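Local coordinates for protein cryptic loci regulator 2 (Schizosaccharomyces pombe 972h-, PDB 5IKJ) that is required for histone deacetylation and transcriptional gene silencing at heterochromatic loci by the SHREC repressor complex, and for nucleosome positioning there, at residues 198-201 with 202-205; 347-350 with 351-354. One frame throughout, in Å; residues are numbered along the deposited sequence.

Interaction 1 (198-201 with 202-205). With ZN (zinc ion), chain C.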
loop_
_atom_site.group_PDB
_atom_site.type_symbol
_atom_site.label_atom_id
_atom_site.label_comp_id
_atom_site.label_asym_id
_atom_site.label_seq_id
_atom_site.Cartn_x
_atom_site.Cartn_y
_atom_site.Cartn_z
ATOM N N THR A 198 -19.642 -6.213 7.227
ATOM C CA THR A 198 -20.355 -6.241 8.497
ATOM C C THR A 198 -21.524 -5.267 8.536
ATOM O O THR A 198 -22.281 -5.268 9.512
ATOM C CB THR A 198 -19.396 -5.930 9.653
ATOM O OG1 THR A 198 -18.935 -4.578 9.547
ATOM C CG2 THR A 198 -18.203 -6.877 9.631
ATOM N N ARG A 199 -21.690 -4.441 7.502
ATOM C CA ARG A 199 -22.791 -3.480 7.437
ATOM C C ARG A 199 -22.818 -2.601 8.684
ATOM O O ARG A 199 -23.878 -2.221 9.186
ATOM C CB ARG A 199 -24.124 -4.202 7.237
ATOM C CG ARG A 199 -24.069 -5.220 6.108
ATOM C CD ARG A 199 -25.428 -5.793 5.745
ATOM N NE ARG A 199 -25.295 -6.782 4.679
ATOM C CZ ARG A 199 -26.311 -7.387 4.071
ATOM N NH1 ARG A 199 -27.563 -7.110 4.414
ATOM N NH2 ARG A 199 -26.072 -8.272 3.114
ATOM N N ASN A 200 -21.630 -2.271 9.186
ATOM C CA ASN A 200 -21.489 -1.416 10.357
ATOM C C ASN A 200 -21.501 0.040 9.906
ATOM O O ASN A 200 -20.632 0.466 9.137
ATOM C CB ASN A 200 -20.200 -1.745 11.113
ATOM C CG ASN A 200 -20.025 -0.906 12.366
ATOM O OD1 ASN A 200 -20.873 -0.077 12.697
ATOM N ND2 ASN A 200 -18.925 -1.129 13.079
ATOM N N GLU A 201 -22.486 0.799 10.391
ATOM C CA GLU A 201 -22.673 2.174 9.949
ATOM C C GLU A 201 -21.525 3.086 10.363
ATOM O O GLU A 201 -21.401 4.189 9.820
ATOM C CB GLU A 201 -23.991 2.717 10.504
ATOM C CG GLU A 201 -25.207 1.879 10.127
ATOM C CD GLU A 201 -26.035 1.470 11.330
ATOM O OE1 GLU A 201 -26.126 2.261 12.291
ATOM O OE2 GLU A 201 -26.592 0.352 11.314
ATOM N N SER A 202 -20.684 2.656 11.305
ATOM C CA SER A 202 -19.615 3.502 11.817
ATOM C C SER A 202 -18.390 3.540 10.913
ATOM O O SER A 202 -17.511 4.381 11.129
ATOM C CB SER A 202 -19.196 3.023 13.209
ATOM O OG SER A 202 -20.263 3.142 14.133
ATOM N N THR A 203 -18.306 2.663 9.915
ATOM C CA THR A 203 -17.144 2.591 9.041
ATOM C C THR A 203 -17.328 3.363 7.743
ATOM O O THR A 203 -16.440 3.328 6.887
ATOM C CB THR A 203 -16.814 1.129 8.719
ATOM O OG1 THR A 203 -17.736 0.628 7.744
ATOM C CG2 THR A 203 -16.897 0.268 9.974
ATOM N N CYS A 204 -18.452 4.056 7.573
ATOM C CA CYS A 204 -18.711 4.822 6.362
ATOM C C CYS A 204 -18.162 6.235 6.502
ATOM O O CYS A 204 -18.276 6.858 7.561
ATOM C CB CYS A 204 -20.211 4.874 6.067
ATOM S SG CYS A 204 -20.632 5.641 4.480
ATOM N N CYS A 205 -17.570 6.739 5.421
ATOM C CA CYS A 205 -17.004 8.081 5.396
ATOM C C CYS A 205 -17.966 9.128 4.851
ATOM O O CYS A 205 -17.609 10.310 4.810
ATOM C CB CYS A 205 -15.724 8.102 4.553
ATOM S SG CYS A 205 -14.488 6.872 5.016
HETATM ZN ZN ZN C . -22.693 6.485 4.595
#

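Interaction 2 (347-350 with 351-354)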
loop_
_atom_site.group_PDB
_atom_site.type_symbol
_atom_site.label_atom_id
_atom_site.label_comp_id
_atom_site.label_asym_id
_atom_site.label_seq_id
_atom_site.Cartn_x
_atom_site.Cartn_y
_atom_site.Cartn_z
ATOM N N ASP A 347 -14.560 -14.098 4.921
ATOM C CA ASP A 347 -14.646 -12.864 4.152
ATOM C C ASP A 347 -13.624 -12.810 3.022
ATOM O O ASP A 347 -13.378 -11.733 2.470
ATOM C CB ASP A 347 -14.469 -11.657 5.075
ATOM C CG ASP A 347 -15.633 -11.472 6.030
ATOM O OD1 ASP A 347 -16.705 -12.069 5.792
ATOM O OD2 ASP A 347 -15.479 -10.720 7.014
ATOM N N MET A 348 -13.029 -13.946 2.667
ATOM C CA MET A 348 -12.024 -14.014 1.617
ATOM C C MET A 348 -12.396 -15.115 0.635
ATOM O O MET A 348 -13.235 -15.971 0.920
ATOM C CB MET A 348 -10.622 -14.261 2.198
ATOM C CG MET A 348 -10.003 -13.027 2.839
ATOM S SD MET A 348 -8.306 -13.272 3.406
ATOM C CE MET A 348 -8.570 -14.047 5.000
ATOM N N GLU A 349 -11.764 -15.080 -0.534
ATOM C CA GLU A 349 -12.088 -16.014 -1.604
ATOM C C GLU A 349 -10.979 -15.966 -2.645
ATOM O O GLU A 349 -10.058 -15.149 -2.565
ATOM C CB GLU A 349 -13.444 -15.682 -2.237
ATOM C CG GLU A 349 -13.435 -14.430 -3.106
ATOM C CD GLU A 349 -14.828 -13.989 -3.513
ATOM O OE1 GLU A 349 -15.802 -14.679 -3.147
ATOM O OE2 GLU A 349 -14.949 -12.953 -4.199
ATOM N N GLU A 350 -11.080 -16.859 -3.626
ATOM C CA GLU A 350 -10.160 -16.840 -4.749
ATOM C C GLU A 350 -10.516 -15.689 -5.690
ATOM O O GLU A 350 -11.680 -15.292 -5.782
ATOM C CB GLU A 350 -10.217 -18.163 -5.506
ATOM C CG GLU A 350 -9.620 -19.343 -4.755
ATOM C CD GLU A 350 -8.109 -19.418 -4.876
ATOM O OE1 GLU A 350 -7.559 -18.909 -5.877
ATOM O OE2 GLU A 350 -7.467 -19.988 -3.968
ATOM N N PRO A 351 -9.535 -15.132 -6.400
ATOM C CA PRO A 351 -9.838 -14.045 -7.338
ATOM C C PRO A 351 -10.986 -14.419 -8.265
ATOM O O PRO A 351 -10.971 -15.470 -8.911
ATOM C CB PRO A 351 -8.524 -13.859 -8.102
ATOM C CG PRO A 351 -7.474 -14.355 -7.177
ATOM C CD PRO A 351 -8.099 -15.465 -6.383
ATOM N N LYS A 352 -11.994 -13.549 -8.321
ATOM C CA LYS A 352 -13.207 -13.818 -9.083
ATOM C C LYS A 352 -13.267 -13.067 -10.406
ATOM O O LYS A 352 -13.892 -13.556 -11.353
ATOM C CB LYS A 352 -14.443 -13.455 -8.251
ATOM C CG LYS A 352 -15.733 -14.105 -8.733
ATOM C CD LYS A 352 -16.967 -13.348 -8.255
ATOM C CE LYS A 352 -17.013 -13.188 -6.738
ATOM N NZ LYS A 352 -17.136 -14.488 -6.022
ATOM N N PHE A 353 -12.637 -11.901 -10.497
ATOM C CA PHE A 353 -12.669 -11.076 -11.697
ATOM C C PHE A 353 -11.275 -11.023 -12.309
ATOM O O PHE A 353 -10.292 -10.774 -11.602
ATOM C CB PHE A 353 -13.157 -9.662 -11.375
ATOM C CG PHE A 353 -14.477 -9.622 -10.656
ATOM C CD1 PHE A 353 -15.665 -9.812 -11.342
ATOM C CD2 PHE A 353 -14.530 -9.378 -9.293
ATOM C CE1 PHE A 353 -16.880 -9.770 -10.682
ATOM C CE2 PHE A 353 -15.741 -9.334 -8.626
ATOM C CZ PHE A 353 -16.918 -9.529 -9.322
ATOM N N HIS A 354 -11.194 -11.256 -13.618
ATOM C CA HIS A 354 -9.928 -11.262 -14.335
ATOM C C HIS A 354 -10.055 -10.429 -15.603
ATOM O O HIS A 354 -11.154 -10.067 -16.031
ATOM C CB HIS A 354 -9.490 -12.691 -14.684
ATOM C CG HIS A 354 -9.331 -13.584 -13.493
ATOM N ND1 HIS A 354 -10.389 -13.943 -12.686
ATOM C CD2 HIS A 354 -8.238 -14.188 -12.971
ATOM C CE1 HIS A 354 -9.954 -14.730 -11.718
ATOM N NE2 HIS A 354 -8.652 -14.895 -11.868
#

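Interaction 1 (198-201 with 202-205)
N200 folds its amide back on S202 and T203, making an Asx turn inside a type I beta turn in the loop between helices 183-195 and 207-210. The close-packed part is around the two bonds. The N-H of S202 points almost straight (171°) at N200 OD1, with N to OD1 at 3.1 Å, and reaches the amide from above its plane instead of along a lone pair. The backbone N-H of T203 closes the beta turn to N200 O at 3.3 Å, again from above the carbonyl plane. CG of N200 is anti to the backbone N (chi1 -178°), which swings the amide over the turn and lets ND2 lie 4.0 Å from the methyl CG2 of T203. The N200 carbonyl also accepts from W192 NE1, while the hydroxyl of T203 bonds to D196; helix 183-195 and the residue just after it therefore grip the inner side. On the outer side the packing is loose: the exposed E201 turns its CB bond away, though CB still lies 3.4 Å from S202 N, and S202 is exposed, with its OG 3.6 Å from N200 OD1. The turn delivers the chain to the zinc site, where C204 joins H189, C206 and C209. C204 is buried, and its sulfur SG binds the zinc ion at 2.2 Å.

Interaction 2 (347-350 with 351-354)
E349 and K352, three residues apart, face each other round the bend at P351 and form a salt bridge. NZ of K352 sits between both carboxylate oxygens, 3.2 Å from E349 OE1 and 3.2 Å from E349 OE2, tilted out of the carboxylate plane; both hydrogen bonds are weak. The lysine chain starts extended and then folds at its last two torsions (chi3 -56°, chi4 -64°), bringing the ammonium back toward E349 and CE to 3.3 Å from OE2. From E349 the approach is simpler: beyond CG the chain runs straight out to the carboxylate. On the outside of the bend, the exposed E350 brings its OE1 to 3.5 Å from P351 CD, against the rim of the proline ring.

Further out, the backbone on both sides of the bend is held. M348 and E349 join an antiparallel ladder with a strand of another protein chain, and a basic side chain of that protein also packs on E349. K352 and H354 bond through their backbones to I133, and CB of K352 lies 4.2 Å above one face of the F353 ring, near its rim. F353 in turn meets F68 edge-to-face. The bridge is probably mainly electrostatic, with NZ shared by both oxygens and no strong directional bond.

Overall arrangement
Interaction 1 comes first along the chain, in the zinc-site loop between helices 183-195 and 207-210; interaction 2 follows much later, where strand 348-349 bends into strand 353-355. Their centres are 22 Å apart and their nearest atoms about 5 Å, without touching, although D347 packs on L197, the residue just before segment 198-201. They share no sheet: interaction 1 lies in irregular chain, whereas strand 353-355 pairs in parallel with 133-135 and strand 348-349 extends a sheet onto another protein. The two contacts thus sit on neighbouring surface elements, one carrying the zinc ligand C204 and the other lying at a protein interface.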